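Local atomic coordinates of SGNH-hydrolase family esterase (Altererythrobacter indicus, PDB entry 7C2A), a protein that hydrolyses esters as a member of the SGNH-hydrolase family, probably acting on lipid-like substrates such as lysophospholipids. Residues Arg6-Ser14 and Gly57-Leu65. Residues are numbered along the deposited sequence; the frame is centred on the assembly and turned at random. Where two conformers were deposited one is given.
Sequences RVILAFGDS and GLQRIKFVL. With ACT (acetate ion), chain G.
F11 of strand 6-12 is clasped between two side chains of helix 54-66. Over the centre of one ring face stands I61, its CD1 3.7 Å from the F11 centroid, a CH-pi contact. Against the opposite face the guanidinium of R60 lies stacked, planes at 30°, shifted toward the rim so that R60 NH1 sits 3.4 Å from F11 CE1. V64 CG2 and the carbonyl of G57 meet the ring's edge, G57 O at 3.3 Å from F11 CZ. With CG anti to the backbone N, chi1 -168° swings the F11 ring across to the helix, between I61 and R60. R60 stretches out from CG to NE, and a salt bridge to D52 and a hydrogen bond to A47 O hold its head in place. Two residues earlier, L9 sets CD1 against V64 CG1 (4.0 Å) and crosses L65 at about a right angle. Losing the ring to an alanine here is likely to leave the R60 guanidinium without its stacking surface and open a gap below I61 CD1. The contact seats helix 54-66, roughly antiparallel to the strand, on the parallel sheet of the SGNH alpha/beta fold through apolar packing that ends in a cation-pi stack, the arginine's charge probably balanced by D52.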
ATOM      1  N   ARG A   6     -17.610 -15.000  -5.282  1.00 11.34           N
ATOM      2  CA  ARG A   6     -16.415 -14.789  -6.088  1.00 11.51           C
ATOM      3  C   ARG A   6     -15.227 -14.456  -5.195  1.00 12.03           C
ATOM      4  O   ARG A   6     -15.298 -13.552  -4.358  1.00 15.56           O
ATOM      5  CB  ARG A   6     -16.624 -13.626  -7.056  1.00 12.11           C
ATOM      6  CG  ARG A   6     -17.968 -13.620  -7.770  1.00 12.24           C
ATOM      7  CD  ARG A   6     -18.111 -14.798  -8.743  1.00 12.91           C
ATOM      8  NE  ARG A   6     -16.943 -14.962  -9.608  1.00 13.05           N
ATOM      9  CZ  ARG A   6     -16.717 -14.229 -10.697  1.00 13.15           C
ATOM     10  NH1 ARG A   6     -17.560 -13.272 -11.064  1.00 14.02           N
ATOM     11  NH2 ARG A   6     -15.619 -14.443 -11.416  1.00 14.93           N
ATOM     12  N   VAL A   7     -14.112 -15.135  -5.408  1.00 10.51           N
ATOM     13  CA  VAL A   7     -12.957 -14.996  -4.536  1.00  9.72           C
ATOM     14  C   VAL A   7     -11.991 -13.963  -5.101  1.00 10.06           C
ATOM     15  O   VAL A   7     -11.534 -14.082  -6.244  1.00 10.26           O
ATOM     16  CB  VAL A   7     -12.280 -16.353  -4.323  1.00 11.23           C
ATOM     17  CG1 VAL A   7     -11.044 -16.199  -3.470  1.00 11.05           C
ATOM     18  CG2 VAL A   7     -13.273 -17.334  -3.690  1.00 12.66           C
ATOM     19  N   ILE A   8     -11.668 -12.955  -4.296  1.00  9.57           N
ATOM     20  CA  ILE A   8     -10.734 -11.901  -4.678  1.00  8.50           C
ATOM     21  C   ILE A   8      -9.625 -11.860  -3.640  1.00  8.54           C
ATOM     22  O   ILE A   8      -9.902 -11.852  -2.440  1.00 10.80           O
ATOM     23  CB  ILE A   8     -11.425 -10.526  -4.764  1.00  9.65           C
ATOM     24  CG1 ILE A   8     -12.580 -10.564  -5.771  1.00  9.53           C
ATOM     25  CG2 ILE A   8     -10.407  -9.436  -5.105  1.00 10.23           C
ATOM     26  CD1 ILE A   8     -13.423  -9.299  -5.804  1.00 11.84           C
ATOM     27  N   LEU A   9      -8.375 -11.856  -4.097  1.00  8.99           N
ATOM     28  CA  LEU A   9      -7.235 -11.696  -3.200  1.00  8.59           C
ATOM     29  C   LEU A   9      -6.861 -10.221  -3.104  1.00  8.89           C
ATOM     30  O   LEU A   9      -6.559  -9.596  -4.121  1.00  9.94           O
ATOM     31  CB  LEU A   9      -6.050 -12.485  -3.749  1.00  9.57           C
ATOM     32  CG  LEU A   9      -4.767 -12.357  -2.929  1.00  9.82           C
ATOM     33  CD1 LEU A   9      -4.950 -12.970  -1.545  1.00 12.43           C
ATOM     34  CD2 LEU A   9      -3.578 -13.002  -3.636  1.00 11.14           C
ATOM     35  N   ALA A  10      -6.875  -9.669  -1.896  1.00  8.51           N
ATOM     36  CA  ALA A  10      -6.413  -8.303  -1.645  1.00  8.69           C
ATOM     37  C   ALA A  10      -5.013  -8.402  -1.047  1.00  8.71           C
ATOM     38  O   ALA A  10      -4.850  -8.660   0.145  1.00  9.45           O
ATOM     39  CB  ALA A  10      -7.389  -7.569  -0.728  1.00  9.43           C
ATOM     40  N   PHE A  11      -3.993  -8.220  -1.889  1.00  7.91           N
ATOM     41  CA  PHE A  11      -2.601  -8.465  -1.522  1.00  8.02           C
ATOM     42  C   PHE A  11      -1.918  -7.113  -1.366  1.00  7.82           C
ATOM     43  O   PHE A  11      -1.639  -6.448  -2.365  1.00  9.02           O
ATOM     44  CB  PHE A  11      -1.936  -9.302  -2.616  1.00  8.49           C
ATOM     45  CG  PHE A  11      -0.589  -9.853  -2.236  1.00  8.11           C
ATOM     46  CD1 PHE A  11      -0.478 -10.911  -1.350  1.00  9.55           C
ATOM     47  CD2 PHE A  11       0.582  -9.316  -2.773  1.00  8.78           C
ATOM     48  CE1 PHE A  11       0.770 -11.435  -0.998  1.00  9.56           C
ATOM     49  CE2 PHE A  11       1.830  -9.832  -2.436  1.00  9.83           C
ATOM     50  CZ  PHE A  11       1.927 -10.885  -1.547  1.00 10.18           C
ATOM     51  N   GLY A  12      -1.665  -6.694  -0.136  1.00  8.40           N
ATOM     52  CA  GLY A  12      -1.147  -5.366   0.091  1.00  8.54           C
ATOM     53  C   GLY A  12      -0.544  -5.161   1.453  1.00  8.45           C
ATOM     54  O   GLY A  12      -0.101  -6.103   2.106  1.00  8.76           O
ATOM     55  N   ASP A  13      -0.522  -3.898   1.866  1.00  9.15           N
ATOM     56  CA  ASP A  13       0.159  -3.482   3.086  1.00  9.69           C
ATOM     57  C   ASP A  13      -0.840  -2.928   4.096  1.00 10.59           C
ATOM     58  O   ASP A  13      -1.967  -3.426   4.179  1.00 10.52           O
ATOM     59  CB  ASP A  13       1.324  -2.520   2.781  1.00 10.06           C
ATOM     60  CG  ASP A  13       0.901  -1.315   1.972  1.00 10.21           C
ATOM     61  OD1 ASP A  13      -0.271  -0.889   2.109  1.00 10.90           O
ATOM     62  OD2 ASP A  13       1.731  -0.763   1.217  1.00 10.62           O
ATOM     63  N   SER A  14      -0.453  -1.908   4.861  0.50 10.58           N
ATOM     64  CA  SER A  14      -1.350  -1.370   5.882  0.50 12.00           C
ATOM     65  C   SER A  14      -2.623  -0.771   5.298  0.50 11.71           C
ATOM     66  O   SER A  14      -3.621  -0.654   6.022  0.50 12.68           O
ATOM     67  CB  SER A  14      -0.634  -0.325   6.738  0.50 15.83           C
ATOM     68  OG  SER A  14      -0.112   0.714   5.930  0.50 19.41           O
ATOM     69  N   GLY A  57       6.370  -8.663   0.051  1.00  9.09           N
ATOM     70  CA  GLY A  57       5.281  -9.248  -0.708  1.00  9.56           C
ATOM     71  C   GLY A  57       5.759 -10.346  -1.634  1.00  8.62           C
ATOM     72  O   GLY A  57       5.139 -11.404  -1.736  1.00  9.56           O
ATOM     73  N   LEU A  58       6.880 -10.114  -2.318  1.00  9.72           N
ATOM     74  CA  LEU A  58       7.441 -11.148  -3.182  1.00  9.85           C
ATOM     75  C   LEU A  58       7.806 -12.396  -2.389  1.00  9.12           C
ATOM     76  O   LEU A  58       7.623 -13.517  -2.866  1.00 10.44           O
ATOM     77  CB  LEU A  58       8.652 -10.585  -3.923  1.00  9.72           C
ATOM     78  CG  LEU A  58       9.413 -11.535  -4.845  1.00 11.05           C
ATOM     79  CD1 LEU A  58       8.510 -12.097  -5.930  1.00 12.88           C
ATOM     80  CD2 LEU A  58      10.605 -10.813  -5.446  1.00 13.73           C
ATOM     81  N   GLN A  59       8.306 -12.212  -1.170  1.00  9.01           N
ATOM     82  CA  GLN A  59       8.707 -13.348  -0.352  1.00  9.91           C
ATOM     83  C   GLN A  59       7.532 -14.251  -0.000  1.00  9.78           C
ATOM     84  O   GLN A  59       7.718 -15.462   0.183  1.00 11.45           O
ATOM     85  CB  GLN A  59       9.373 -12.847   0.921  1.00 10.65           C
ATOM     86  CG  GLN A  59      10.059 -13.946   1.719  1.00 11.60           C
ATOM     87  CD  GLN A  59      11.305 -14.454   1.018  1.00 13.33           C
ATOM     88  OE1 GLN A  59      12.058 -13.674   0.437  1.00 16.36           O
ATOM     89  NE2 GLN A  59      11.529 -15.759   1.064  1.00 18.26           N
ATOM     90  N   ARG A  60       6.318 -13.702   0.086  1.00  9.50           N
ATOM     91  CA  ARG A  60       5.163 -14.453   0.570  1.00  9.44           C
ATOM     92  C   ARG A  60       4.109 -14.750  -0.484  1.00  9.62           C
ATOM     93  O   ARG A  60       3.157 -15.470  -0.170  1.00 10.17           O
ATOM     94  CB  ARG A  60       4.515 -13.801   1.804  1.00  8.89           C
ATOM     95  CG  ARG A  60       3.842 -12.479   1.527  1.00 10.07           C
ATOM     96  CD  ARG A  60       3.077 -11.953   2.755  1.00 11.66           C
ATOM     97  NE  ARG A  60       2.663 -10.572   2.511  1.00 10.49           N
ATOM     98  CZ  ARG A  60       1.410 -10.166   2.309  1.00 10.61           C
ATOM     99  NH1 ARG A  60       0.403 -11.021   2.396  1.00 11.11           N
ATOM    100  NH2 ARG A  60       1.166  -8.894   2.034  1.00 10.61           N
ATOM    101  N   ILE A  61       4.234 -14.249  -1.716  1.00  9.56           N
ATOM    102  CA  ILE A  61       3.126 -14.396  -2.661  1.00  9.73           C
ATOM    103  C   ILE A  61       2.799 -15.867  -2.929  1.00  9.79           C
ATOM    104  O   ILE A  61       1.627 -16.254  -2.958  1.00 10.01           O
ATOM    105  CB  ILE A  61       3.337 -13.573  -3.947  1.00  9.91           C
ATOM    106  CG1 ILE A  61       2.129 -13.730  -4.885  1.00 10.50           C
ATOM    107  CG2 ILE A  61       4.622 -13.977  -4.681  1.00 11.50           C
ATOM    108  CD1 ILE A  61       0.795 -13.176  -4.352  1.00 11.08           C
ATOM    109  N   LYS A  62       3.818 -16.705  -3.139  0.55  9.79           N
ATOM    110  CA  LYS A  62       3.554 -18.121  -3.391  0.55 10.17           C
ATOM    111  C   LYS A  62       2.855 -18.772  -2.203  0.55  8.99           C
ATOM    112  O   LYS A  62       1.884 -19.517  -2.371  0.55 10.04           O
ATOM    113  CB  LYS A  62       4.857 -18.859  -3.703  0.55 11.86           C
ATOM    114  CG  LYS A  62       5.355 -18.724  -5.136  0.55 11.61           C
ATOM    115  CD  LYS A  62       6.668 -19.493  -5.314  0.55 15.99           C
ATOM    116  CE  LYS A  62       7.230 -19.373  -6.725  0.55 19.57           C
ATOM    117  NZ  LYS A  62       6.434 -20.133  -7.723  0.55 17.93           N
ATOM    118  N   PHE A  63       3.343 -18.503  -0.993  1.00  9.40           N
ATOM    119  CA  PHE A  63       2.739 -19.087   0.199  1.00  9.53           C
ATOM    120  C   PHE A  63       1.288 -18.655   0.346  1.00  9.81           C
ATOM    121  O   PHE A  63       0.415 -19.468   0.667  1.00  9.90           O
ATOM    122  CB  PHE A  63       3.536 -18.656   1.433  1.00 10.85           C
ATOM    123  CG  PHE A  63       2.964 -19.163   2.727  1.00 10.13           C
ATOM    124  CD1 PHE A  63       3.282 -20.434   3.179  1.00 12.51           C
ATOM    125  CD2 PHE A  63       2.108 -18.389   3.489  1.00 13.72           C
ATOM    126  CE1 PHE A  63       2.771 -20.918   4.361  1.00 16.18           C
ATOM    127  CE2 PHE A  63       1.590 -18.878   4.681  1.00 15.72           C
ATOM    128  CZ  PHE A  63       1.919 -20.146   5.111  1.00 16.57           C
ATOM    129  N   VAL A  64       1.014 -17.367   0.137  1.00  9.27           N
ATOM    130  CA  VAL A  64      -0.355 -16.865   0.257  1.00  8.70           C
ATOM    131  C   VAL A  64      -1.264 -17.556  -0.748  1.00  9.39           C
ATOM    132  O   VAL A  64      -2.372 -17.990  -0.410  1.00 10.37           O
ATOM    133  CB  VAL A  64      -0.374 -15.328   0.119  1.00  9.01           C
ATOM    134  CG1 VAL A  64      -1.793 -14.820  -0.052  1.00 10.33           C
ATOM    135  CG2 VAL A  64       0.273 -14.688   1.335  1.00 10.10           C
ATOM    136  N   LEU A  65      -0.810 -17.696  -1.987  1.00  9.22           N
ATOM    137  CA  LEU A  65      -1.623 -18.369  -2.997  1.00 10.42           C
ATOM    138  C   LEU A  65      -1.810 -19.847  -2.673  1.00 10.76           C
ATOM    139  O   LEU A  65      -2.924 -20.379  -2.776  1.00 10.85           O
ATOM    140  CB  LEU A  65      -0.980 -18.195  -4.367  1.00  9.47           C
ATOM    141  CG  LEU A  65      -1.030 -16.759  -4.888  1.00  9.63           C
ATOM    142  CD1 LEU A  65      -0.129 -16.608  -6.093  1.00 11.39           C
ATOM    143  CD2 LEU A  65      -2.471 -16.347  -5.235  1.00 10.46           C
TER
HETATM  144  C   ACT G 206     -20.532 -11.909 -11.061  1.00 23.83           C
HETATM  145  O   ACT G 206     -19.952 -11.738 -12.171  1.00 25.07           O
HETATM  146  OXT ACT G 206     -20.055 -12.350  -9.981  1.00 16.83           O
HETATM  147  CH3 ACT G 206     -22.042 -11.515 -11.002  1.00 26.70           C